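Local coordinates for carbohydrate binding family 6 (Clostridium thermocellum, PDB 5A8C), which is an alpha-L-arabinofuranosidase of glycoside hydrolase family 43, a five-bladed beta-propeller enzyme that probably removes arabinofuranosyl side groups from plant cell-wall polysaccharides, at residues G276-A288 with Y297-N309. Sequence-based numbering, arbitrary orientation.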
loop_
_atom_site.group_PDB
_atom_site.type_symbol
_atom_site.label_atom_id
_atom_site.label_comp_id
_atom_site.label_asym_id
_atom_site.label_seq_id
_atom_site.Cartn_x
_atom_site.Cartn_y
_atom_site.Cartn_z
ATOM N N GLY A 276 -19.384 6.874 0.849
ATOM C CA GLY A 276 -19.776 7.478 -0.397
ATOM C C GLY A 276 -18.817 8.487 -0.990
ATOM O O GLY A 276 -19.122 9.044 -2.043
ATOM N N ASN A 277 -17.682 8.742 -0.336
ATOM C CA ASN A 277 -16.634 9.609 -0.844
ATOM C C ASN A 277 -15.357 8.773 -1.030
ATOM O O ASN A 277 -15.221 7.722 -0.451
ATOM C CB ASN A 277 -16.368 10.736 0.135
ATOM C CG ASN A 277 -17.562 11.626 0.321
ATOM O OD1 ASN A 277 -18.142 11.712 1.428
ATOM N ND2 ASN A 277 -18.009 12.210 -0.735
ATOM N N TRP A 278 -14.465 9.293 -1.859
ATOM C CA TRP A 278 -13.199 8.620 -2.118
ATOM C C TRP A 278 -12.058 9.400 -1.507
ATOM O O TRP A 278 -12.081 10.625 -1.433
ATOM C CB TRP A 278 -12.982 8.462 -3.623
ATOM C CG TRP A 278 -13.944 7.503 -4.236
ATOM C CD1 TRP A 278 -15.231 7.719 -4.585
ATOM C CD2 TRP A 278 -13.696 6.123 -4.505
ATOM N NE1 TRP A 278 -15.811 6.576 -5.082
ATOM C CE2 TRP A 278 -14.882 5.578 -5.047
ATOM C CE3 TRP A 278 -12.570 5.281 -4.363
ATOM C CZ2 TRP A 278 -14.954 4.251 -5.459
ATOM C CZ3 TRP A 278 -12.650 3.965 -4.781
ATOM C CH2 TRP A 278 -13.851 3.447 -5.301
ATOM N N TYR A 279 -11.045 8.671 -1.063
ATOM C CA TYR A 279 -9.868 9.231 -0.436
ATOM C C TYR A 279 -8.607 8.565 -0.950
ATOM O O TYR A 279 -8.596 7.372 -1.269
ATOM C CB TYR A 279 -9.921 9.029 1.093
ATOM C CG TYR A 279 -11.130 9.689 1.706
ATOM C CD1 TYR A 279 -11.108 11.019 2.082
ATOM C CD2 TYR A 279 -12.328 9.010 1.816
ATOM C CE1 TYR A 279 -12.262 11.652 2.530
ATOM C CE2 TYR A 279 -13.464 9.626 2.267
ATOM C CZ TYR A 279 -13.445 10.948 2.626
ATOM O OH TYR A 279 -14.571 11.579 3.060
ATOM N N VAL A 280 -7.545 9.347 -1.009
ATOM C CA VAL A 280 -6.175 8.808 -1.128
ATOM C C VAL A 280 -5.508 8.952 0.230
ATOM O O VAL A 280 -5.469 10.052 0.812
ATOM C CB VAL A 280 -5.374 9.507 -2.224
ATOM C CG1 VAL A 280 -3.992 8.952 -2.346
ATOM C CG2 VAL A 280 -6.043 9.345 -3.570
ATOM N N VAL A 281 -5.009 7.834 0.757
ATOM C CA VAL A 281 -4.138 7.828 1.913
ATOM C C VAL A 281 -2.714 7.726 1.389
ATOM O O VAL A 281 -2.449 7.016 0.421
ATOM C CB VAL A 281 -4.501 6.711 2.899
ATOM C CG1 VAL A 281 -5.829 6.999 3.606
ATOM C CG2 VAL A 281 -4.461 5.338 2.365
ATOM N N TYR A 282 -1.788 8.435 2.030
ATOM C CA TYR A 282 -0.411 8.517 1.531
ATOM C C TYR A 282 0.485 8.860 2.663
ATOM O O TYR A 282 0.067 8.799 3.859
ATOM C CB TYR A 282 -0.328 9.475 0.330
ATOM C CG TYR A 282 -0.738 10.896 0.623
ATOM C CD1 TYR A 282 -2.076 11.278 0.604
ATOM C CD2 TYR A 282 0.216 11.865 0.872
ATOM C CE1 TYR A 282 -2.459 12.598 0.844
ATOM C CE2 TYR A 282 -0.169 13.175 1.098
ATOM C CZ TYR A 282 -1.486 13.539 1.039
ATOM O OH TYR A 282 -1.807 14.867 1.241
ATOM N N HIS A 283 1.720 9.248 2.413
ATOM C CA HIS A 283 2.609 9.710 3.481
ATOM C C HIS A 283 3.384 10.931 3.072
ATOM O O HIS A 283 3.611 11.240 1.891
ATOM C CB HIS A 283 3.568 8.581 4.000
ATOM C CG HIS A 283 4.580 8.095 3.018
ATOM N ND1 HIS A 283 4.691 6.769 2.701
ATOM C CD2 HIS A 283 5.565 8.785 2.368
ATOM C CE1 HIS A 283 5.676 6.675 1.854
ATOM N NE2 HIS A 283 6.230 7.854 1.612
ATOM N N ASN A 284 3.850 11.670 4.098
ATOM C CA ASN A 284 4.848 12.699 3.900
ATOM C C ASN A 284 5.765 12.695 5.103
ATOM O O ASN A 284 5.859 11.691 5.816
ATOM C CB ASN A 284 4.238 14.072 3.546
ATOM C CG ASN A 284 3.553 14.785 4.678
ATOM O OD1 ASN A 284 3.438 14.250 5.777
ATOM N ND2 ASN A 284 3.092 15.985 4.395
ATOM N N ARG A 285 6.524 13.773 5.277
ATOM C CA ARG A 285 7.535 13.873 6.345
ATOM C C ARG A 285 7.368 15.134 7.176
ATOM O O ARG A 285 8.327 15.691 7.663
ATOM C CB ARG A 285 8.923 13.704 5.742
ATOM C CG ARG A 285 9.145 12.294 5.187
ATOM C CD ARG A 285 10.125 12.250 4.014
ATOM N NE ARG A 285 10.625 10.915 3.776
ATOM C CZ ARG A 285 10.217 10.052 2.833
ATOM N NH1 ARG A 285 9.198 10.310 2.020
ATOM N NH2 ARG A 285 10.867 8.922 2.708
ATOM N N THR A 286 6.096 15.579 7.341
ATOM C CA THR A 286 5.841 16.804 8.062
ATOM C C THR A 286 6.130 16.690 9.544
ATOM O O THR A 286 6.568 17.678 10.181
ATOM C CB THR A 286 4.463 17.344 7.778
ATOM O OG1 THR A 286 4.450 18.755 8.071
ATOM C CG2 THR A 286 3.398 16.651 8.504
ATOM N N VAL A 287 5.857 15.554 10.186
ATOM C CA VAL A 287 6.161 15.392 11.601
ATOM C C VAL A 287 7.636 15.509 11.865
ATOM O O VAL A 287 8.094 16.255 12.757
ATOM C CB VAL A 287 5.540 14.102 12.179
ATOM C CG1 VAL A 287 5.969 13.890 13.642
ATOM C CG2 VAL A 287 4.024 14.089 12.024
ATOM N N ALA A 288 8.412 14.771 11.076
ATOM C CA ALA A 288 9.873 14.877 11.187
ATOM C C ALA A 288 10.332 16.307 10.938
ATOM O O ALA A 288 11.193 16.824 11.671
ATOM C CB ALA A 288 10.513 13.923 10.214
ATOM N N TYR A 297 13.631 8.217 6.800
ATOM C CA TYR A 297 12.948 7.002 7.270
ATOM C C TYR A 297 12.033 7.322 8.454
ATOM O O TYR A 297 11.818 6.457 9.321
ATOM C CB TYR A 297 13.929 5.915 7.673
ATOM C CG TYR A 297 14.882 5.546 6.549
ATOM C CD1 TYR A 297 14.437 4.878 5.424
ATOM C CD2 TYR A 297 16.210 5.885 6.624
ATOM C CE1 TYR A 297 15.286 4.532 4.396
ATOM C CE2 TYR A 297 17.089 5.560 5.581
ATOM C CZ TYR A 297 16.602 4.926 4.478
ATOM O OH TYR A 297 17.457 4.626 3.416
ATOM N N GLN A 298 11.490 8.544 8.513
ATOM C CA GLN A 298 10.575 8.939 9.586
ATOM C C GLN A 298 9.416 9.670 8.962
ATOM O O GLN A 298 9.308 10.901 9.000
ATOM C CB GLN A 298 11.273 9.730 10.679
ATOM C CG GLN A 298 12.202 8.825 11.510
ATOM C CD GLN A 298 12.923 9.507 12.646
ATOM O OE1 GLN A 298 12.898 9.009 13.773
ATOM N NE2 GLN A 298 13.650 10.571 12.340
ATOM N N ARG A 299 8.492 8.898 8.371
ATOM C CA ARG A 299 7.346 9.389 7.619
ATOM C C ARG A 299 6.111 9.486 8.524
ATOM O O ARG A 299 6.094 8.969 9.632
ATOM C CB ARG A 299 7.109 8.480 6.424
ATOM C CG ARG A 299 8.234 8.556 5.388
ATOM C CD ARG A 299 8.249 7.416 4.419
ATOM N NE ARG A 299 8.834 6.216 5.004
ATOM C CZ ARG A 299 8.962 5.086 4.319
ATOM N NH1 ARG A 299 8.763 5.055 3.013
ATOM N NH2 ARG A 299 9.277 3.971 4.944
ATOM N N ASN A 300 5.059 10.114 7.996
ATOM C CA ASN A 300 3.754 10.094 8.666
ATOM C C ASN A 300 2.650 9.965 7.639
ATOM O O ASN A 300 2.703 10.552 6.541
ATOM C CB ASN A 300 3.541 11.315 9.563
ATOM C CG ASN A 300 3.627 12.613 8.781
ATOM O OD1 ASN A 300 4.686 13.208 8.620
ATOM N ND2 ASN A 300 2.477 13.065 8.279
ATOM N N VAL A 301 1.599 9.257 8.026
ATOM C CA VAL A 301 0.424 9.086 7.177
ATOM C C VAL A 301 -0.302 10.397 6.961
ATOM O O VAL A 301 -0.373 11.282 7.821
ATOM C CB VAL A 301 -0.478 8.000 7.762
ATOM C CG1 VAL A 301 -1.038 8.383 9.136
ATOM C CG2 VAL A 301 -1.600 7.582 6.848
ATOM N N CYS A 302 -0.964 10.511 5.800
ATOM C CA CYS A 302 -1.795 11.610 5.356
ATOM C C CYS A 302 -3.057 11.073 4.686
ATOM O O CYS A 302 -3.047 9.958 4.174
ATOM C CB CYS A 302 -1.042 12.526 4.385
ATOM S SG CYS A 302 0.409 13.367 5.012
ATOM N N ILE A 303 -4.062 11.920 4.584
ATOM C CA ILE A 303 -5.296 11.593 3.884
ATOM C C ILE A 303 -5.835 12.817 3.196
ATOM O O ILE A 303 -5.865 13.906 3.799
ATOM C CB ILE A 303 -6.322 10.910 4.821
ATOM C CG1 ILE A 303 -7.536 10.408 4.045
ATOM C CG2 ILE A 303 -6.725 11.826 5.985
ATOM C CD1 ILE A 303 -8.452 9.513 4.879
ATOM N N ASP A 304 -6.345 12.668 1.970
ATOM C CA ASP A 304 -7.034 13.717 1.253
ATOM C C ASP A 304 -8.152 13.148 0.413
ATOM O O ASP A 304 -8.100 11.973 0.034
ATOM C CB ASP A 304 -6.082 14.615 0.439
ATOM C CG ASP A 304 -5.492 15.762 1.314
ATOM O OD1 ASP A 304 -6.309 16.570 1.834
ATOM O OD2 ASP A 304 -4.249 15.835 1.478
ATOM N N GLN A 305 -9.126 13.954 0.108
ATOM C CA GLN A 305 -10.207 13.531 -0.767
ATOM C C GLN A 305 -9.777 13.391 -2.229
ATOM O O GLN A 305 -8.916 14.138 -2.724
ATOM C CB GLN A 305 -11.407 14.489 -0.647
ATOM C CG GLN A 305 -12.719 13.867 -1.144
ATOM C CD GLN A 305 -13.999 14.584 -0.699
ATOM O OE1 GLN A 305 -13.989 15.564 0.025
ATOM N NE2 GLN A 305 -15.122 14.053 -1.135
ATOM N N MET A 306 -10.416 12.449 -2.921
ATOM C CA MET A 306 -10.159 12.166 -4.333
ATOM C C MET A 306 -11.503 12.289 -5.060
ATOM O O MET A 306 -12.524 11.827 -4.537
ATOM C CB MET A 306 -9.598 10.752 -4.459
ATOM C CG MET A 306 -9.038 10.409 -5.841
ATOM S SD MET A 306 -8.711 8.665 -6.068
ATOM C CE MET A 306 -10.296 8.107 -6.650
ATOM N N PHE A 307 -11.458 12.775 -6.293
ATOM C CA PHE A 307 -12.632 12.936 -7.109
ATOM C C PHE A 307 -12.402 12.319 -8.477
ATOM O O PHE A 307 -11.287 12.349 -9.005
ATOM C CB PHE A 307 -12.933 14.449 -7.286
ATOM C CG PHE A 307 -13.097 15.178 -5.994
ATOM C CD1 PHE A 307 -14.266 15.075 -5.290
ATOM C CD2 PHE A 307 -12.062 15.870 -5.421
ATOM C CE1 PHE A 307 -14.438 15.735 -4.076
ATOM C CE2 PHE A 307 -12.206 16.522 -4.209
ATOM C CZ PHE A 307 -13.373 16.437 -3.554
ATOM N N TYR A 308 -13.496 11.839 -9.056
ATOM C CA TYR A 308 -13.502 11.348 -10.452
ATOM C C TYR A 308 -14.052 12.421 -11.405
ATOM O O TYR A 308 -14.975 13.142 -11.046
ATOM C CB TYR A 308 -14.359 10.096 -10.620
ATOM C CG TYR A 308 -13.824 8.914 -9.894
ATOM C CD1 TYR A 308 -12.881 8.081 -10.483
ATOM C CD2 TYR A 308 -14.264 8.570 -8.630
ATOM C CE1 TYR A 308 -12.395 6.956 -9.814
ATOM C CE2 TYR A 308 -13.812 7.462 -7.958
ATOM C CZ TYR A 308 -12.871 6.659 -8.575
ATOM O OH TYR A 308 -12.392 5.517 -7.920
ATOM N N ASN A 309 -13.486 12.491 -12.589
ATOM C CA ASN A 309 -14.069 13.223 -13.697
ATOM C C ASN A 309 -15.221 12.424 -14.272
ATOM O O ASN A 309 -15.341 11.213 -14.030
ATOM C CB ASN A 309 -13.003 13.476 -14.768
ATOM C CG ASN A 309 -11.883 14.365 -14.283
ATOM O OD1 ASN A 309 -12.161 15.404 -13.716
ATOM N ND2 ASN A 309 -10.637 13.987 -14.513
HETATM O O HOH W 1 -14.860 11.863 -3.086
HETATM O O HOH W 2 7.273 12.677 9.511
#
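Arg299 reaches His283 and Arg285 where the antiparallel strands 277-284 and 300-306 of this beta-propeller approach a pocket that holds a bound TRS (2-amino-2-hydroxymethyl-propane-1,3-diol), probably from the crystallisation liquor. Followed outward, its CB lies 3.5 Å from Asn284 O. CG rests over the centre of the Arg285 guanidinium, 3.6 Å from Arg285 CZ. CD sits over one face of the His283 ring, 3.5 Å from His283 NE2. A bend at chi3 (-78°) then carries the guanidinium past the His283 ring, its plane steeply inclined to it, so that NH2 makes a salt bridge to Asp56 and NH1 bonds to TRS. A long chain, apolar along its middle and charged at the end, suits both tasks. Arg285 is itself held by Asn262, Asn266 and the carbonyls of Pro295 and Val296, while His283 has Asp39 as its main polar partner.

On the face bearing Tyr282, the small Cys302 lays its CB over the ring, offset toward the rim and 3.5 Å from Tyr282 CZ, a CH-pi contact. The Tyr282 hydroxyl donates to Asp304 OD2 at 2.6 Å; Thr320 holds the other carboxylate oxygen.

Asn300 ties the strand to the helix at 286-291, and an amide suits it by accepting and donating at once: OD1 takes a nearly straight bond from Val287 N (3.1 Å, 176°) and another from a water shared with Ala288 N and Gln298 O, while ND2 gives a weak bond to Asn284 OD1. At the other end, the flat Trp278 indole offers a broad face to the edge of Tyr308 in a T-shaped stack, planes at 89°. The flat groups beneath CG and CD probably steer the Arg299 guanidinium, and Asp56 probably offsets the positive charge gathered where Arg299 NE lies 4.1 Å from Arg285 NH2.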